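Local coordinates for protein 5-oxopent-3-ene-1,2,5-tricarboxylate decarboxylase (Exiguobacterium antarcticum B7, PDB 6IYM) that belongs to the fumarylacetoacetate hydrolase family of metal-dependent enzymes and holds a magnesium ion in a carboxylate-lined site, at residues V72-K77 against F97-S102; D155-D160 against R170-D175. All coordinates share one frame; numbering follows the deposited sequence.

Contact 1. Residues V72-K77 against F97-S102; sequences VICVGK and FTKAPS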
loop_
_atom_site.group_PDB
_atom_site.type_symbol
_atom_site.label_atom_id
_atom_site.label_comp_id
_atom_site.label_asym_id
_atom_site.label_seq_id
_atom_site.Cartn_x
_atom_site.Cartn_y
_atom_site.Cartn_z
ATOM N N VAL A 72 2.142 1.154 4.709
ATOM C CA VAL A 72 2.267 2.205 5.757
ATOM C C VAL A 72 1.939 3.562 5.100
ATOM O O VAL A 72 2.533 3.903 4.050
ATOM C CB VAL A 72 3.681 2.187 6.369
ATOM C CG1 VAL A 72 3.854 3.306 7.379
ATOM C CG2 VAL A 72 3.983 0.842 7.004
ATOM N N ILE A 73 0.968 4.277 5.651
ATOM C CA ILE A 73 0.556 5.613 5.129
ATOM C C ILE A 73 1.451 6.657 5.775
ATOM O O ILE A 73 1.523 6.630 7.012
ATOM C CB ILE A 73 -0.930 5.898 5.396
ATOM C CG1 ILE A 73 -1.822 4.812 4.782
ATOM C CG2 ILE A 73 -1.286 7.292 4.907
ATOM C CD1 ILE A 73 -3.274 4.823 5.263
ATOM N N CYS A 74 2.077 7.522 4.959
ATOM C CA CYS A 74 3.130 8.474 5.379
ATOM C C CYS A 74 2.754 9.916 5.032
ATOM O O CYS A 74 2.335 10.182 3.893
ATOM C CB CYS A 74 4.449 8.145 4.694
ATOM S SG CYS A 74 5.128 6.529 5.172
ATOM N N VAL A 75 2.950 10.811 5.998
ATOM C CA VAL A 75 2.750 12.272 5.854
ATOM C C VAL A 75 4.062 12.880 5.370
ATOM O O VAL A 75 5.119 12.407 5.814
ATOM C CB VAL A 75 2.264 12.886 7.180
ATOM C CG1 VAL A 75 2.115 14.406 7.065
ATOM C CG2 VAL A 75 0.945 12.248 7.596
ATOM N N GLY A 76 3.994 13.893 4.502
ATOM C CA GLY A 76 5.181 14.651 4.039
ATOM C C GLY A 76 5.656 15.631 5.116
ATOM O O GLY A 76 5.459 15.361 6.311
ATOM N N LYS A 77 6.239 16.761 4.738
ATOM C CA LYS A 77 6.692 17.814 5.695
ATOM C C LYS A 77 5.562 18.112 6.691
ATOM O O LYS A 77 4.497 18.606 6.263
ATOM C CB LYS A 77 7.073 19.088 4.928
ATOM C CG LYS A 77 8.499 19.128 4.410
ATOM C CD LYS A 77 8.970 17.831 3.786
ATOM C CE LYS A 77 10.468 17.791 3.591
ATOM N NZ LYS A 77 10.907 16.472 3.083
ATOM N N PHE A 97 1.815 9.616 1.058
ATOM C CA PHE A 97 2.411 8.551 0.206
ATOM C C PHE A 97 2.559 7.283 1.056
ATOM O O PHE A 97 2.253 7.324 2.277
ATOM C CB PHE A 97 3.744 9.015 -0.380
ATOM C CG PHE A 97 4.650 9.590 0.666
ATOM C CD1 PHE A 97 4.594 10.934 0.979
ATOM C CD2 PHE A 97 5.518 8.769 1.365
ATOM C CE1 PHE A 97 5.411 11.460 1.967
ATOM C CE2 PHE A 97 6.325 9.294 2.359
ATOM C CZ PHE A 97 6.269 10.637 2.658
ATOM N N THR A 98 3.017 6.179 0.461
ATOM C CA THR A 98 3.063 4.889 1.190
ATOM C C THR A 98 4.441 4.244 1.102
ATOM O O THR A 98 5.285 4.637 0.247
ATOM C CB THR A 98 1.965 3.963 0.662
ATOM O OG1 THR A 98 2.290 3.551 -0.668
ATOM C CG2 THR A 98 0.614 4.628 0.701
ATOM N N LYS A 99 4.630 3.252 1.958
ATOM C CA LYS A 99 5.804 2.347 1.968
ATOM C C LYS A 99 5.288 0.914 1.891
ATOM O O LYS A 99 4.457 0.585 2.730
ATOM C CB LYS A 99 6.600 2.532 3.256
ATOM C CG LYS A 99 7.325 3.867 3.351
ATOM C CD LYS A 99 7.839 4.116 4.736
ATOM C CE LYS A 99 9.217 3.518 4.958
ATOM N NZ LYS A 99 10.260 4.281 4.218
ATOM N N ALA A 100 5.740 0.133 0.903
ATOM C CA ALA A 100 5.396 -1.301 0.754
ATOM C C ALA A 100 5.708 -2.002 2.067
ATOM O O ALA A 100 6.713 -1.668 2.697
ATOM C CB ALA A 100 6.142 -1.933 -0.383
ATOM N N PRO A 101 4.826 -2.927 2.527
ATOM C CA PRO A 101 5.070 -3.740 3.719
ATOM C C PRO A 101 6.331 -4.620 3.620
ATOM O O PRO A 101 6.928 -4.886 4.601
ATOM C CB PRO A 101 3.849 -4.670 3.782
ATOM C CG PRO A 101 2.779 -3.962 3.020
ATOM C CD PRO A 101 3.515 -3.216 1.926
ATOM N N SER A 102 6.717 -5.008 2.410
ATOM C CA SER A 102 7.978 -5.727 2.125
ATOM C C SER A 102 9.187 -4.931 2.680
ATOM O O SER A 102 10.232 -5.544 2.818
ATOM C CB SER A 102 8.099 -5.973 0.650
ATOM O OG SER A 102 8.117 -4.735 -0.076
#

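Contact 2. Residues D155-D160 against R170-D175; sequences DVTARD and RGKSLD. With MG (magnesium ion), chain C.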
loop_
_atom_site.group_PDB
_atom_site.type_symbol
_atom_site.label_atom_id
_atom_site.label_comp_id
_atom_site.label_asym_id
_atom_site.label_seq_id
_atom_site.Cartn_x
_atom_site.Cartn_y
_atom_site.Cartn_z
ATOM N N ASP A 155 11.350 6.233 8.519
ATOM C CA ASP A 155 10.951 6.363 7.095
ATOM C C ASP A 155 12.251 6.481 6.319
ATOM O O ASP A 155 12.564 7.579 5.851
ATOM C CB ASP A 155 9.967 7.533 6.891
ATOM C CG ASP A 155 9.581 7.870 5.447
ATOM O OD1 ASP A 155 9.874 7.071 4.542
ATOM O OD2 ASP A 155 8.993 8.971 5.222
ATOM N N VAL A 156 13.001 5.396 6.219
ATOM C CA VAL A 156 14.297 5.388 5.479
ATOM C C VAL A 156 13.976 5.717 4.009
ATOM O O VAL A 156 12.950 5.223 3.498
ATOM C CB VAL A 156 15.057 4.053 5.627
ATOM C CG1 VAL A 156 16.320 4.036 4.772
ATOM C CG2 VAL A 156 15.379 3.713 7.068
ATOM N N THR A 157 14.808 6.542 3.367
ATOM C CA THR A 157 14.527 7.193 2.074
ATOM C C THR A 157 15.802 7.266 1.219
ATOM O O THR A 157 16.856 7.660 1.748
ATOM C CB THR A 157 13.994 8.615 2.291
ATOM O OG1 THR A 157 12.840 8.645 3.130
ATOM C CG2 THR A 157 13.684 9.309 0.981
ATOM N N ALA A 158 15.679 6.955 -0.076
ATOM C CA ALA A 158 16.699 7.196 -1.113
ATOM C C ALA A 158 16.359 8.531 -1.765
ATOM O O ALA A 158 15.475 8.563 -2.622
ATOM C CB ALA A 158 16.691 6.067 -2.124
ATOM N N ARG A 159 17.032 9.600 -1.367
ATOM C CA ARG A 159 16.726 10.983 -1.826
ATOM C C ARG A 159 16.851 11.093 -3.360
ATOM O O ARG A 159 16.089 11.900 -3.955
ATOM C CB ARG A 159 17.632 11.980 -1.104
ATOM C CG ARG A 159 17.476 11.972 0.409
ATOM C CD ARG A 159 16.096 12.429 0.822
ATOM N NE ARG A 159 15.927 12.446 2.269
ATOM C CZ ARG A 159 14.767 12.654 2.905
ATOM N NH1 ARG A 159 13.655 12.864 2.220
ATOM N NH2 ARG A 159 14.725 12.653 4.229
ATOM N N ASP A 160 17.718 10.299 -3.990
ATOM C CA ASP A 160 17.959 10.350 -5.458
ATOM C C ASP A 160 16.819 9.590 -6.174
ATOM O O ASP A 160 16.333 10.086 -7.207
ATOM C CB ASP A 160 19.395 9.908 -5.808
ATOM C CG ASP A 160 19.867 8.655 -5.094
ATOM O OD1 ASP A 160 19.046 8.037 -4.353
ATOM O OD2 ASP A 160 21.024 8.262 -5.316
ATOM N N ARG A 170 8.726 4.443 -4.538
ATOM C CA ARG A 170 9.860 3.529 -4.808
ATOM C C ARG A 170 11.029 3.867 -3.870
ATOM O O ARG A 170 11.525 2.950 -3.238
ATOM C CB ARG A 170 10.314 3.567 -6.272
ATOM C CG ARG A 170 11.465 2.609 -6.540
ATOM C CD ARG A 170 11.607 2.118 -7.976
ATOM N NE ARG A 170 12.969 1.631 -8.158
ATOM C CZ ARG A 170 13.421 0.476 -7.711
ATOM N NH1 ARG A 170 12.635 -0.368 -7.060
ATOM N NH2 ARG A 170 14.682 0.158 -7.910
ATOM N N GLY A 171 11.453 5.125 -3.810
ATOM C CA GLY A 171 12.618 5.548 -3.005
ATOM C C GLY A 171 12.399 5.347 -1.510
ATOM O O GLY A 171 13.399 5.438 -0.777
ATOM N N LYS A 172 11.164 5.043 -1.068
ATOM C CA LYS A 172 10.829 4.799 0.366
ATOM C C LYS A 172 10.525 3.321 0.625
ATOM O O LYS A 172 10.257 2.979 1.784
ATOM C CB LYS A 172 9.678 5.714 0.788
ATOM C CG LYS A 172 10.098 7.176 0.848
ATOM C CD LYS A 172 9.089 8.154 1.352
ATOM C CE LYS A 172 9.671 9.552 1.507
ATOM N NZ LYS A 172 10.184 9.828 2.875
ATOM N N SER A 173 10.578 2.471 -0.404
ATOM C CA SER A 173 9.953 1.133 -0.369
ATOM C C SER A 173 10.933 -0.007 -0.680
ATOM O O SER A 173 10.482 -1.184 -0.644
ATOM C CB SER A 173 8.747 1.130 -1.267
ATOM O OG SER A 173 7.793 2.054 -0.780
ATOM N N LEU A 174 12.231 0.271 -0.845
ATOM C CA LEU A 174 13.263 -0.791 -1.016
ATOM C C LEU A 174 13.293 -1.664 0.229
ATOM O O LEU A 174 13.080 -1.100 1.314
ATOM C CB LEU A 174 14.636 -0.137 -1.223
ATOM C CG LEU A 174 14.800 0.681 -2.498
ATOM C CD1 LEU A 174 16.272 0.888 -2.815
ATOM C CD2 LEU A 174 14.112 0.018 -3.681
ATOM N N ASP A 175 13.611 -2.958 0.103
ATOM C CA ASP A 175 13.674 -3.877 1.260
ATOM C C ASP A 175 14.596 -3.239 2.332
ATOM O O ASP A 175 15.693 -2.787 1.990
ATOM C CB ASP A 175 14.119 -5.286 0.851
ATOM C CG ASP A 175 13.183 -6.004 -0.138
ATOM O OD1 ASP A 175 12.083 -5.475 -0.459
ATOM O OD2 ASP A 175 13.567 -7.070 -0.616
HETATM MG MG MG C . 8.658 10.710 6.342
#

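Contact 1. Residues V72-K77 against F97-S102
Cys74 and Phe97 meet as a hydrogen-bonded antiparallel pair, and their side chains press together on one face of the sheet. Cys74 N gives its hydrogen to Phe97 O at 2.7 Å, at a C=O...N angle of 169°, almost in line with the carbonyl, while Phe97 N returns a bond to Cys74 O at 2.9 Å. The same exchange recurs at Val72 and Lys99, where Lys99 N reaches Val72 O at 3.0 Å. Between the two pairs, Ile73 and Thr98 form the non-hydrogen-bonded pair, with CA atoms 4.7 Å apart and side chains on the other face.

The Phe97 ring bends back over the opposing strand because CG stands between the backbone N and the carbonyl carbon (chi1 49°). Its CE2 lies 3.2 Å from Cys74 CB, a close approach, and Cys74 O sits over one ring face, nearer the ring's edge than its centre. Cys74 SG takes an oblique sulfur-aromatic position, 5.0 Å from the Phe97 ring centroid; SG also packs against Lys99 CD at 3.7 Å. Lys99 CG and CD pass the thiol before the chain bends at its last two torsions, which carries NZ away from Val72-Lys77 toward Lys172 and the metal site.

In the second shell, Phe168 meets the Phe97 ring edge-to-face. Thr98 OG1 is bonded to Asn71 ND2 and to Thr98 OG1 of the second subunit, placing the face that bears Thr98 at the subunit interface. The nearest atom of the Phe97 side chain, CZ, is about 4 Å from the magnesium ion, so this antiparallel pair of the fumarylacetoacetate hydrolase C-terminal region borders the metal site. Strand 72-75 has strand 96-99 antiparallel on one side and, bonded through Ile73 and Val75, strand 236-238 parallel on the other, which makes it an inner strand of the large mixed sheet.

Contact 2. Residues D155-D160 against R170-D175
Lys172 meets Asp155 and Thr157 through its ammonium group and has 92 Å² buried by the opposite segment, more than any other residue here. Its NZ forms a salt bridge with Asp155, donating to OD2 at 2.8 Å from above the carboxylate plane (38° out of it), with Asp155 OD1 also 3.2 Å from NZ. The same NZ donates to Thr157 OG1 at 2.9 Å. The Lys172 chain is extended up to its last torsion (chi4 -93°), where the bend turns NZ onto these partners. Thr157 lies alongside it, pointing the same way, and its OG1 donates to Asp155 O at 2.9 Å, which fixes OG1 as an acceptor for the lysine.

Gly171 and Ala158 have the next largest buried areas. Ala158 N bonds to Gly171 O at 2.8 Å with an N-H...O angle of 169°, and Ala158 CB rests 3.6 Å from that same oxygen.

Asp155 OD2 also binds the magnesium ion at 2.1 Å, alongside Glu124 and Glu126. The buried lysine therefore hydrogen-bonds the very oxygen that holds the metal, and the loop at 170-175 acts as a second shell that positions a magnesium ligand.

In the fold
After N-terminal strands and two short helices, the chain reaches strand 72-75, where contact 1 begins; a largely irregular excursion of 19 residues returns as strand 96-99 and closes that loop. Contact 2 opens at the end of strand 147-158 and closes, after helix 159-164, in the loop before strand 178-186. The two loops follow in series, neither nested nor crossed, yet the contact centres lie about 10 Å apart. Lys99 NZ joins them, reaching Asp155 OD1, in a salt bridge, and Lys172 O at 2.8 Å each, and Phe97 CE2 packs on Lys172 CD at 3.2 Å. Together they tie the large mixed sheet to the 170-175 loop, and both touch the second subunit.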